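Local atomic coordinates of glcnac-alpha-1,4-gal-releasing endo-beta-galactosidase (Clostridium perfringens, PDB entry 1UPS), a protein that probably hydrolyses internal beta-galactosidic linkages of glycans to release the disaccharide GlcNAc-alpha-1,4-Gal, and binds a calcium ion. Residues F131-K136 against H215-E220; A147-G152 against G247-I252; W182-Y187 against L226-D231; T199-K204 against L234-Y239. One frame throughout, in Å; residues are numbered along the deposited sequence. Where two conformers were deposited one is given.

In the fold
The four contacts sample the two antiparallel sheets of a GH16 beta-sandwich. Interactions 1 and 2 are strand pairs within opposing sheets, whereas interactions 3 and 4 join the sheets face to face. Interactions 1 and 2 have centres about 13 Å apart and meet in the core, where Trp-148 CZ3 lies 3.3 Å from Tyr-217 O. Interaction 1 adjoins interaction 3 through the neighbouring strands 215-221 and 225-230, and Trp-182 meets Tyr-217 edge to face. Interactions 3 and 4 are adjacent, with centres about 5 Å apart. The calcium lies nearest interaction 1, about 7 Å from the nearest atom of the Arg-134 side chain; interactions 3 and 4 are away from the metal site.

Interaction 1: residues F131-K136 against H215-E220; sequences FEIRAK and HIYAME
Glu-132 places CG anti to the backbone N (chi1 179°) and continues extended, while Ile-216, with CG1 beside its own N (chi1 -62°), presents CG2 to that chain. The two cross at a slant, and Ile-216 CG2 packs 3.5 Å from Glu-132 CD. The methyl lies against the carboxylate as well as CG, but bonds to neither oxygen; OE1 is bonded to Tyr-273 OH and Asn-23 ND2. On the same face the stem of Arg-134 passes over the other branch of Ile-216, and its guanidinium forms a salt bridge with Asp-272, a calcium ligand, which suggests a second-shell role.

The opposite face is more apolar. Phe-131 and Met-219 lie alongside one another and point the same way, the bent end of the methionine bringing CE to 4.1 Å from Phe-131 CD1. Next along, Ile-133 CG1 sits 4.1 Å from Tyr-217 CB. A water in the plane of the Tyr-217 ring is 2.8 Å from its OH and also hydrogen-bonds to Ala-135 O, bridging the strands at this end.

The backbone evidence is a regular antiparallel pair, with axes 4.7 Å apart and directions differing by 172°. Three hydrogen-bonded pairs, Phe-131 with Met-219, Ile-133 with Tyr-217 and Ala-135 with His-215, each contribute two N-H to O=C bonds. Within the sheet, strand 129-136 is flanked on its other side by strand 267-279 and strand 215-221 by strand 225-230, while Phe-131, Ile-133 and Met-219 pack on strand 145-152 of the opposing sheet.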
# COMPACT_ATOMS: atom_id res chain seq x y z
N PHE A 131 -3.38 6.50 7.60
CA PHE A 131 -4.16 7.30 6.65
C PHE A 131 -5.38 6.51 6.21
O PHE A 131 -5.23 5.33 5.90
CB PHE A 131 -3.30 7.56 5.41
CG PHE A 131 -2.08 8.40 5.69
CD1 PHE A 131 -0.98 7.88 6.37
CD2 PHE A 131 -2.06 9.74 5.30
CE1 PHE A 131 0.15 8.69 6.64
CE2 PHE A 131 -0.95 10.56 5.56
CZ PHE A 131 0.16 10.04 6.23
N GLU A 132 -6.56 7.12 6.16
CA GLU A 132 -7.76 6.33 5.87
C GLU A 132 -8.78 7.13 5.07
O GLU A 132 -8.98 8.32 5.34
CB GLU A 132 -8.38 5.87 7.20
CG GLU A 132 -9.66 5.04 7.08
CD GLU A 132 -10.12 4.52 8.45
OE1 GLU A 132 -11.26 4.85 8.87
OE2 GLU A 132 -9.33 3.79 9.11
N ILE A 133 -9.40 6.48 4.08
CA ILE A 133 -10.60 7.04 3.47
C ILE A 133 -11.72 6.00 3.51
O ILE A 133 -11.46 4.79 3.65
CB ILE A 133 -10.37 7.52 2.01
CG1 ILE A 133 -10.15 6.32 1.05
CG2 ILE A 133 -9.24 8.60 1.98
CD1 ILE A 133 -10.10 6.72 -0.50
N ARG A 134 -12.95 6.48 3.40
CA ARG A 134 -14.08 5.61 3.21
C ARG A 134 -14.70 6.06 1.90
O ARG A 134 -14.99 7.24 1.73
CB ARG A 134 -15.07 5.75 4.37
CG ARG A 134 -16.32 4.90 4.24
CD ARG A 134 -17.09 4.81 5.58
NE ARG A 134 -18.28 3.96 5.52
CZ ARG A 134 -19.51 4.38 5.23
NH1 ARG A 134 -19.72 5.65 4.93
NH2 ARG A 134 -20.54 3.52 5.23
N ALA A 135 -14.83 5.15 0.94
CA ALA A 135 -15.16 5.56 -0.42
C ALA A 135 -16.00 4.52 -1.13
O ALA A 135 -15.91 3.33 -0.82
CB ALA A 135 -13.83 5.83 -1.23
N LYS A 136 -16.80 4.97 -2.10
CA LYS A 136 -17.56 4.12 -3.01
C LYS A 136 -17.07 4.47 -4.42
O LYS A 136 -17.12 5.64 -4.84
CB LYS A 136 -19.05 4.40 -2.87
CG LYS A 136 -19.91 3.68 -3.91
CD LYS A 136 -21.37 3.58 -3.51
CE LYS A 136 -22.10 4.90 -3.44
NZ LYS A 136 -23.47 4.65 -2.81
N HIS A 215 -16.55 1.30 1.21
CA HIS A 215 -15.58 0.48 1.94
C HIS A 215 -14.46 1.36 2.46
O HIS A 215 -14.33 2.51 2.06
CB HIS A 215 -15.07 -0.67 1.07
CG HIS A 215 -16.13 -1.69 0.81
ND1 HIS A 215 -16.36 -2.74 1.67
CD2 HIS A 215 -17.10 -1.75 -0.14
CE1 HIS A 215 -17.39 -3.44 1.23
NE2 HIS A 215 -17.86 -2.86 0.14
N ILE A 216 -13.70 0.83 3.42
CA ILE A 216 -12.64 1.59 4.06
C ILE A 216 -11.29 1.12 3.50
O ILE A 216 -10.99 -0.08 3.49
CB ILE A 216 -12.72 1.46 5.63
CG1 ILE A 216 -14.05 2.02 6.16
CG2 ILE A 216 -11.58 2.22 6.29
CD1 ILE A 216 -14.23 1.95 7.70
N TYR A 217 -10.49 2.09 3.06
CA TYR A 217 -9.15 1.85 2.53
C TYR A 217 -8.18 2.62 3.41
O TYR A 217 -8.39 3.80 3.68
CB TYR A 217 -9.04 2.36 1.08
CG TYR A 217 -10.05 1.70 0.16
CD1 TYR A 217 -11.29 2.30 -0.09
CD2 TYR A 217 -9.78 0.47 -0.44
CE1 TYR A 217 -12.24 1.69 -0.95
CE2 TYR A 217 -10.70 -0.15 -1.28
CZ TYR A 217 -11.93 0.47 -1.52
OH TYR A 217 -12.85 -0.14 -2.35
N ALA A 218 -7.11 1.97 3.84
CA ALA A 218 -6.16 2.63 4.73
C ALA A 218 -4.73 2.18 4.48
O ALA A 218 -4.48 1.07 3.99
CB ALA A 218 -6.54 2.40 6.22
N MET A 219 -3.80 3.08 4.80
CA MET A 219 -2.38 2.79 4.77
C MET A 219 -1.74 3.26 6.07
O MET A 219 -1.88 4.43 6.46
CB MET A 219 -1.69 3.49 3.59
CG MET A 219 -0.15 3.38 3.68
SD MET A 219 0.69 4.37 2.41
CE MET A 219 0.42 5.99 3.04
N GLU A 220 -1.00 2.37 6.72
CA GLU A 220 -0.12 2.81 7.80
C GLU A 220 1.30 2.88 7.26
O GLU A 220 1.87 1.88 6.79
CB GLU A 220 -0.19 1.89 9.04
CG GLU A 220 0.60 2.49 10.21
CD GLU A 220 0.06 2.13 11.59
OE1 GLU A 220 -0.05 3.03 12.45
OE2 GLU A 220 -0.25 0.95 11.81
O HOH W 1 -15.39 0.98 -2.28

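Interaction 2: residues A147-G152 against G247-I252; sequences AWWMVG and GTILNI
Trp-149 lays one face of its indole over Ile-249, whose CD1 stands 3.6 Å from the centroid of the six-membered ring, 17° off the normal: a CH-pi contact. The pair belongs to two adjacent antiparallel strands of the six-stranded sheet in the GH16 sandwich, 145-152 and 246-254. Six backbone hydrogen bonds join them, through the pairs Ala-147 with Asn-251, Trp-149 with Ile-249 and Val-151 with Gly-247, and the axes come within 4.7 Å.

The same indole is fixed at its edge. Its NE1 donates to Asn-251 OD1 at 2.8 Å, with the acceptor close to the indole plane. Relative to the amide, the donor stands 41° out of the carbonyl plane and is not on a lone pair. Asn-251 brings its CG between backbone N and carbonyl carbon (chi1 69°), which carries OD1 across to the neighbouring strand; its ND2 bonds to Tyr-253 OH. A face contact and an edge bond together restrain the rotation of Trp-149. This side of the sheet, where the indole also meets His-107 edge to face, is turned away from the other sheet; in GH16 relatives that side carries the substrate cleft.

Toward the core, Trp-148 and Leu-250 run side by side, with Leu-250 CD2 3.6 Å from Trp-148 CD1, and Trp-148 goes on to pack against Phe-131 and Ile-133. Its buried ring nitrogen is satisfied by a single bridging water: Trp-148 NE1 donates to this water 2.9 Å away, and the water donates in turn to Thr-248 OG1 at 2.8 Å.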
# COMPACT_ATOMS: atom_id res chain seq x y z
N ALA A 147 -8.16 7.58 -8.05
CA ALA A 147 -6.89 7.44 -7.34
C ALA A 147 -6.83 8.26 -6.05
O ALA A 147 -7.29 9.41 -6.00
CB ALA A 147 -5.72 7.82 -8.27
N TRP A 148 -6.28 7.62 -5.02
CA TRP A 148 -5.89 8.29 -3.79
C TRP A 148 -4.41 8.02 -3.71
O TRP A 148 -3.98 6.85 -3.65
CB TRP A 148 -6.59 7.66 -2.60
CG TRP A 148 -6.11 8.14 -1.25
CD1 TRP A 148 -5.54 9.35 -0.93
CD2 TRP A 148 -6.18 7.40 -0.02
NE1 TRP A 148 -5.23 9.39 0.42
CE2 TRP A 148 -5.64 8.22 1.00
CE3 TRP A 148 -6.65 6.13 0.31
CZ2 TRP A 148 -5.54 7.78 2.33
CZ3 TRP A 148 -6.56 5.70 1.64
CH2 TRP A 148 -6.00 6.52 2.63
N TRP A 149 -3.60 9.08 -3.79
CA TRP A 149 -2.16 8.88 -3.84
C TRP A 149 -1.39 10.00 -3.16
O TRP A 149 -1.94 11.07 -2.88
CB TRP A 149 -1.66 8.70 -5.30
CG TRP A 149 -2.16 9.69 -6.35
CD1 TRP A 149 -3.47 9.97 -6.70
CD2 TRP A 149 -1.34 10.45 -7.26
NE1 TRP A 149 -3.49 10.86 -7.75
CE2 TRP A 149 -2.20 11.17 -8.12
CE3 TRP A 149 0.06 10.59 -7.42
CZ2 TRP A 149 -1.73 12.04 -9.13
CZ3 TRP A 149 0.53 11.46 -8.44
CH2 TRP A 149 -0.37 12.17 -9.27
N MET A 150 -0.12 9.74 -2.88
CA MET A 150 0.72 10.69 -2.16
C MET A 150 2.03 10.81 -2.91
O MET A 150 2.49 9.86 -3.52
CB MET A 150 0.96 10.22 -0.72
CG MET A 150 -0.38 10.08 0.07
SD MET A 150 -0.13 9.51 1.78
CE MET A 150 0.67 10.98 2.42
N VAL A 151 2.59 12.02 -2.88
CA VAL A 151 3.85 12.31 -3.55
C VAL A 151 4.77 13.08 -2.61
O VAL A 151 4.29 13.87 -1.79
CB VAL A 151 3.64 13.12 -4.87
CG1 VAL A 151 2.91 12.26 -5.92
CG2 VAL A 151 2.87 14.45 -4.63
N GLY A 152 6.07 12.84 -2.72
CA GLY A 152 7.04 13.58 -1.95
C GLY A 152 6.94 15.07 -2.26
O GLY A 152 6.65 15.48 -3.39
N GLY A 247 2.53 14.99 0.13
CA GLY A 247 1.24 15.63 -0.05
C GLY A 247 0.27 14.63 -0.64
O GLY A 247 0.69 13.58 -1.12
N THR A 248 -1.03 14.96 -0.61
CA THR A 248 -2.09 14.03 -1.00
C THR A 248 -2.84 14.54 -2.22
O THR A 248 -3.16 15.72 -2.30
CB THR A 248 -3.09 13.87 0.19
OG1 THR A 248 -2.40 13.22 1.28
CG2 THR A 248 -4.24 12.88 -0.18
N ILE A 249 -3.16 13.61 -3.12
CA ILE A 249 -4.03 13.92 -4.27
C ILE A 249 -5.19 12.93 -4.26
O ILE A 249 -4.99 11.73 -4.05
CB ILE A 249 -3.23 13.78 -5.61
CG1 ILE A 249 -1.97 14.68 -5.59
CG2 ILE A 249 -4.18 14.03 -6.83
CD1 ILE A 249 -1.08 14.57 -6.84
N LEU A 250 -6.40 13.44 -4.49
CA LEU A 250 -7.57 12.60 -4.67
C LEU A 250 -8.17 12.99 -6.02
O LEU A 250 -8.53 14.15 -6.23
CB LEU A 250 -8.60 12.84 -3.55
CG LEU A 250 -8.28 12.18 -2.21
CD1 LEU A 250 -9.08 12.88 -1.05
CD2 LEU A 250 -8.58 10.70 -2.26
N ASN A 251 -8.27 12.03 -6.94
CA ASN A 251 -8.70 12.36 -8.29
C ASN A 251 -9.32 11.20 -9.06
O ASN A 251 -9.36 10.05 -8.57
CB ASN A 251 -7.60 13.15 -9.08
CG ASN A 251 -6.37 12.34 -9.44
OD1 ASN A 251 -6.07 11.32 -8.83
ND2 ASN A 251 -5.62 12.82 -10.45
N ILE A 252 -9.85 11.52 -10.23
CA ILE A 252 -10.49 10.53 -11.08
C ILE A 252 -10.09 10.86 -12.52
O ILE A 252 -9.87 12.01 -12.84
CB ILE A 252 -12.02 10.54 -10.87
CG1 ILE A 252 -12.69 9.41 -11.68
CG2 ILE A 252 -12.64 11.95 -11.12
CD1 ILE A 252 -14.15 9.08 -11.21
O HOH W 2 -3.26 10.70 2.14

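Interaction 3: residues W182-Y187 against L226-D231; sequences WRIAAY and LKFYYD
This is a buried sheet-to-sheet contact, one strand in from the edge of each sheet, made by apolar and aromatic side chains of strands 181-187 and 225-230, with Trp-182, Ile-184, Phe-228 and Tyr-230 carrying it. The evidence is the 10.3 Å between the strand axes, about twice the spacing within a sheet, and the absence of any hydrogen bond across the segments. The strands nonetheless run nearly antiparallel, at 168°.

Ile-184 fills the centre with both of its branches. Its CG2 lies 3.8 Å from the centroid of the Phe-228 ring and only 11° off the normal, a CH-pi contact placed squarely over the face. The other branch ends in CD1, which covers the centre of the Trp-182 indole from its own strand and also reaches Phe-228 CB at 4.0 Å. Ile-184 thus packs on a face of each ring, and the two aromatic residues also meet directly, Trp-182 CH2 lying 3.9 Å from Phe-228 CB.

Trp-182 pushes the far end of its indole into the opposite strand, its CG being held anti to the backbone N (chi1 175°). Its CZ3 meets Tyr-230 CB at 3.7 Å, and its CH2 comes to 3.4 Å from Tyr-229 O. Trp-182 and Tyr-230 slide past one another in opposite directions, and their polar atoms find partners outside the contact: Trp-182 NE1 bonds to Ile-171 O, and Tyr-230 OH to Ser-207 O. Such interleaving of large residues between facing antiparallel sheets fits the core of the concanavalin-like jelly roll of GH16.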
# COMPACT_ATOMS: atom_id res chain seq x y z
N TRP A 182 -8.60 -4.03 -5.81
CA TRP A 182 -8.03 -2.83 -5.20
C TRP A 182 -6.59 -2.77 -5.73
O TRP A 182 -5.74 -3.59 -5.36
CB TRP A 182 -8.08 -2.91 -3.66
CG TRP A 182 -7.40 -1.73 -2.97
CD1 TRP A 182 -6.97 -0.55 -3.56
CD2 TRP A 182 -7.06 -1.63 -1.58
NE1 TRP A 182 -6.39 0.27 -2.61
CE2 TRP A 182 -6.43 -0.36 -1.39
CE3 TRP A 182 -7.24 -2.46 -0.46
CZ2 TRP A 182 -5.98 0.08 -0.14
CZ3 TRP A 182 -6.77 -2.03 0.78
CH2 TRP A 182 -6.16 -0.76 0.93
N ARG A 183 -6.35 -1.81 -6.61
CA ARG A 183 -5.04 -1.59 -7.20
C ARG A 183 -4.20 -0.70 -6.28
O ARG A 183 -4.65 0.38 -5.89
CB ARG A 183 -5.21 -0.90 -8.56
CG ARG A 183 -3.91 -0.76 -9.35
CD ARG A 183 -4.18 -0.28 -10.79
NE ARG A 183 -2.98 0.03 -11.56
CZ ARG A 183 -2.53 -0.65 -12.62
NH1 ARG A 183 -3.15 -1.76 -13.04
NH2 ARG A 183 -1.43 -0.24 -13.24
N ILE A 184 -2.99 -1.15 -5.98
CA ILE A 184 -2.05 -0.44 -5.10
C ILE A 184 -0.70 -0.44 -5.83
O ILE A 184 -0.30 -1.46 -6.42
CB ILE A 184 -1.92 -1.17 -3.75
CG1 ILE A 184 -3.23 -1.16 -2.98
CG2 ILE A 184 -0.83 -0.50 -2.86
CD1 ILE A 184 -3.32 -2.23 -1.87
N ALA A 185 -0.00 0.70 -5.81
CA ALA A 185 1.30 0.79 -6.50
C ALA A 185 2.24 1.77 -5.79
O ALA A 185 1.80 2.58 -4.99
CB ALA A 185 1.11 1.21 -7.99
N ALA A 186 3.54 1.67 -6.08
CA ALA A 186 4.51 2.60 -5.51
C ALA A 186 5.76 2.66 -6.36
O ALA A 186 6.13 1.68 -7.01
CB ALA A 186 4.87 2.20 -4.06
N TYR A 187 6.44 3.80 -6.32
CA TYR A 187 7.67 4.01 -7.09
C TYR A 187 8.39 5.22 -6.51
O TYR A 187 7.74 6.18 -6.13
CB TYR A 187 7.31 4.26 -8.56
CG TYR A 187 8.50 4.52 -9.48
CD1 TYR A 187 9.58 3.64 -9.52
CD2 TYR A 187 8.50 5.63 -10.32
CE1 TYR A 187 10.67 3.90 -10.38
CE2 TYR A 187 9.58 5.88 -11.19
CZ TYR A 187 10.65 5.01 -11.20
OH TYR A 187 11.72 5.27 -12.05
N LEU A 226 5.02 0.15 4.43
CA LEU A 226 3.68 0.59 4.08
C LEU A 226 2.74 -0.61 4.22
O LEU A 226 2.94 -1.65 3.59
CB LEU A 226 3.63 1.12 2.63
CG LEU A 226 4.73 2.14 2.27
CD1 LEU A 226 4.60 2.53 0.80
CD2 LEU A 226 4.64 3.36 3.16
N LYS A 227 1.72 -0.46 5.06
CA LYS A 227 0.78 -1.55 5.29
C LYS A 227 -0.61 -1.07 4.91
O LYS A 227 -1.06 -0.01 5.37
CB LYS A 227 0.84 -1.97 6.76
CG LYS A 227 2.13 -2.72 7.06
CD LYS A 227 2.24 -3.19 8.49
CE LYS A 227 3.58 -3.95 8.68
NZ LYS A 227 3.63 -4.60 10.05
N PHE A 228 -1.28 -1.84 4.05
CA PHE A 228 -2.56 -1.45 3.48
C PHE A 228 -3.69 -2.31 4.02
O PHE A 228 -3.55 -3.53 4.05
CB PHE A 228 -2.49 -1.57 1.95
CG PHE A 228 -1.42 -0.70 1.36
CD1 PHE A 228 -1.70 0.61 1.00
CD2 PHE A 228 -0.13 -1.19 1.20
CE1 PHE A 228 -0.68 1.44 0.46
CE2 PHE A 228 0.89 -0.38 0.67
CZ PHE A 228 0.60 0.93 0.30
N TYR A 229 -4.79 -1.67 4.44
CA TYR A 229 -5.91 -2.34 5.12
C TYR A 229 -7.22 -2.10 4.38
O TYR A 229 -7.52 -0.96 4.00
CB TYR A 229 -6.06 -1.80 6.56
CG TYR A 229 -4.85 -2.07 7.41
CD1 TYR A 229 -4.80 -3.20 8.23
CD2 TYR A 229 -3.75 -1.20 7.39
CE1 TYR A 229 -3.67 -3.45 9.01
CE2 TYR A 229 -2.63 -1.45 8.15
CZ TYR A 229 -2.60 -2.58 8.97
OH TYR A 229 -1.47 -2.83 9.73
N TYR A 230 -7.98 -3.17 4.18
CA TYR A 230 -9.30 -3.10 3.55
C TYR A 230 -10.33 -3.47 4.59
O TYR A 230 -10.27 -4.58 5.13
CB TYR A 230 -9.40 -4.10 2.41
CG TYR A 230 -10.75 -4.16 1.70
CD1 TYR A 230 -11.10 -3.17 0.76
CD2 TYR A 230 -11.65 -5.22 1.93
CE1 TYR A 230 -12.32 -3.22 0.07
CE2 TYR A 230 -12.89 -5.28 1.24
CZ TYR A 230 -13.20 -4.29 0.30
OH TYR A 230 -14.40 -4.32 -0.38
N ASP A 231 -11.26 -2.56 4.87
CA ASP A 231 -12.25 -2.76 5.94
C ASP A 231 -11.57 -3.27 7.21
O ASP A 231 -12.03 -4.23 7.85
CB ASP A 231 -13.35 -3.71 5.46
CG ASP A 231 -14.22 -3.07 4.40
OD1 ASP A 231 -15.02 -3.79 3.77
OD2 ASP A 231 -14.14 -1.85 4.14

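Interaction 4: residues T199-K204 against L234-Y239; sequences TISEDK and LFKVIY
In the conformer given for Lys-236, one of two modelled, NZ hydrogen-bonds to Ser-201 OG at 2.7 Å, the sole hydrogen bond between the two segments; it may not be kept in the second conformer. With CG opposite its backbone N (chi1 -174°) and every later torsion extended, the lysine chain reaches its full length across the gap between the sheets. To one side, Thr-199 and Ile-238 reach toward each other tip to tip, with Thr-199 CG2 3.9 Å from Ile-238 CD1. To the other side, Phe-235 offers its rim to the backbone of strand 199-204: Lys-204 O lies at the ring edge, 3.5 Å from Phe-235 CE1. Asp-203 CB approaches Phe-235 CZ to 3.7 Å, obliquely to the ring.

What sets these groups up is the backbone of strand 233-239. Phe-235 and Lys-236 both face Phe-228 of strand 225-230, a classic beta bulge, and the psi of -33° at Phe-235 departs from an extended strand. Two consecutive residues can therefore both bring their side-chain ends to strand 199-204. Further out, the Phe-235 ring meets that of Trp-182, with planes about 15° apart, and Ile-184 touches both Phe-235 and Lys-236.

The strand axes stay 9.4 Å apart, as expected of facing sheets. Strand 199-204 is outermost in its six-stranded sheet and strand 233-239 ends one arm of the other, so this partly solvent-exposed contact closes an edge of the GH16 jelly-roll sandwich.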
# COMPACT_ATOMS: atom_id res chain seq x y z
N THR A 199 6.27 -1.20 -8.21
CA THR A 199 5.55 -2.39 -7.76
C THR A 199 4.07 -2.07 -7.90
O THR A 199 3.67 -0.97 -7.55
CB THR A 199 5.95 -2.82 -6.31
OG1 THR A 199 5.24 -4.03 -5.94
CG2 THR A 199 5.52 -1.78 -5.25
N ILE A 200 3.29 -2.99 -8.48
CA ILE A 200 1.88 -2.76 -8.79
C ILE A 200 1.13 -4.09 -8.58
O ILE A 200 1.58 -5.14 -9.05
CB ILE A 200 1.67 -2.34 -10.27
CG1 ILE A 200 2.52 -1.12 -10.68
CG2 ILE A 200 0.17 -2.13 -10.58
CD1 ILE A 200 2.69 -1.01 -12.22
N SER A 201 0.02 -4.05 -7.85
CA SER A 201 -0.87 -5.20 -7.80
C SER A 201 -2.32 -4.76 -7.88
O SER A 201 -2.63 -3.62 -7.54
CB SER A 201 -0.65 -6.04 -6.53
OG SER A 201 -0.89 -5.28 -5.36
N GLU A 202 -3.20 -5.65 -8.31
CA GLU A 202 -4.62 -5.35 -8.23
C GLU A 202 -5.35 -6.63 -7.87
O GLU A 202 -6.14 -7.20 -8.63
CB GLU A 202 -5.16 -4.65 -9.49
CG GLU A 202 -4.85 -5.36 -10.79
CD GLU A 202 -5.05 -4.49 -12.05
OE1 GLU A 202 -5.47 -3.29 -12.00
OE2 GLU A 202 -4.73 -5.04 -13.12
N ASP A 203 -5.05 -7.07 -6.66
CA ASP A 203 -5.66 -8.28 -6.13
C ASP A 203 -7.15 -8.06 -5.92
O ASP A 203 -7.61 -6.93 -5.75
CB ASP A 203 -5.01 -8.64 -4.79
CG ASP A 203 -3.54 -8.97 -4.91
OD1 ASP A 203 -2.84 -8.87 -3.89
OD2 ASP A 203 -3.00 -9.34 -5.97
N LYS A 204 -7.91 -9.15 -5.96
CA LYS A 204 -9.33 -9.12 -5.62
C LYS A 204 -9.54 -8.84 -4.13
O LYS A 204 -8.83 -9.42 -3.27
CB LYS A 204 -9.97 -10.46 -5.97
CG LYS A 204 -10.00 -10.72 -7.49
CD LYS A 204 -10.71 -12.01 -7.86
CE LYS A 204 -10.67 -12.20 -9.38
NZ LYS A 204 -9.41 -12.90 -9.81
N LEU A 234 -5.64 -6.45 7.22
CA LEU A 234 -4.42 -6.30 6.40
C LEU A 234 -4.56 -6.98 5.03
O LEU A 234 -4.99 -8.14 4.95
CB LEU A 234 -3.21 -6.86 7.16
CG LEU A 234 -1.85 -6.65 6.47
CD1 LEU A 234 -1.51 -5.16 6.32
CD2 LEU A 234 -0.77 -7.38 7.26
N PHE A 235 -4.18 -6.25 3.97
CA PHE A 235 -4.43 -6.66 2.59
C PHE A 235 -3.13 -6.72 1.78
O PHE A 235 -2.97 -7.60 0.91
CB PHE A 235 -5.45 -5.69 1.95
CG PHE A 235 -5.77 -5.97 0.48
CD1 PHE A 235 -6.68 -6.97 0.14
CD2 PHE A 235 -5.21 -5.20 -0.53
CE1 PHE A 235 -7.01 -7.20 -1.22
CE2 PHE A 235 -5.52 -5.43 -1.88
CZ PHE A 235 -6.43 -6.43 -2.22
N LYS A 236 -2.18 -5.83 2.09
CA LYS A 236 -0.89 -5.75 1.36
C LYS A 236 0.18 -5.10 2.24
O LYS A 236 -0.12 -4.21 3.05
CB LYS A 236 -1.05 -4.91 0.09
CG LYS A 236 0.21 -4.89 -0.79
CD LYS A 236 -0.02 -4.15 -2.08
CE LYS A 236 1.23 -4.11 -2.98
NZ LYS A 236 0.92 -3.50 -4.34
N VAL A 237 1.43 -5.52 2.05
CA VAL A 237 2.56 -4.93 2.74
C VAL A 237 3.67 -4.64 1.74
O VAL A 237 3.97 -5.49 0.90
CB VAL A 237 3.14 -5.88 3.82
CG1 VAL A 237 4.34 -5.24 4.51
CG2 VAL A 237 2.09 -6.25 4.83
N ILE A 238 4.23 -3.44 1.83
CA ILE A 238 5.44 -3.09 1.09
C ILE A 238 6.51 -2.72 2.11
O ILE A 238 6.30 -1.82 2.92
CB ILE A 238 5.15 -1.93 0.13
CG1 ILE A 238 4.17 -2.36 -0.96
CG2 ILE A 238 6.49 -1.36 -0.46
CD1 ILE A 238 3.67 -1.20 -1.85
N TYR A 239 7.64 -3.42 2.10
CA TYR A 239 8.70 -3.12 3.07
C TYR A 239 9.61 -2.06 2.47
O TYR A 239 9.98 -2.16 1.31
CB TYR A 239 9.46 -4.40 3.52
CG TYR A 239 8.62 -5.23 4.51
CD1 TYR A 239 8.39 -4.79 5.82
CD2 TYR A 239 8.00 -6.42 4.10
CE1 TYR A 239 7.59 -5.53 6.72
CE2 TYR A 239 7.19 -7.16 4.98
CZ TYR A 239 6.99 -6.71 6.29
OH TYR A 239 6.20 -7.43 7.18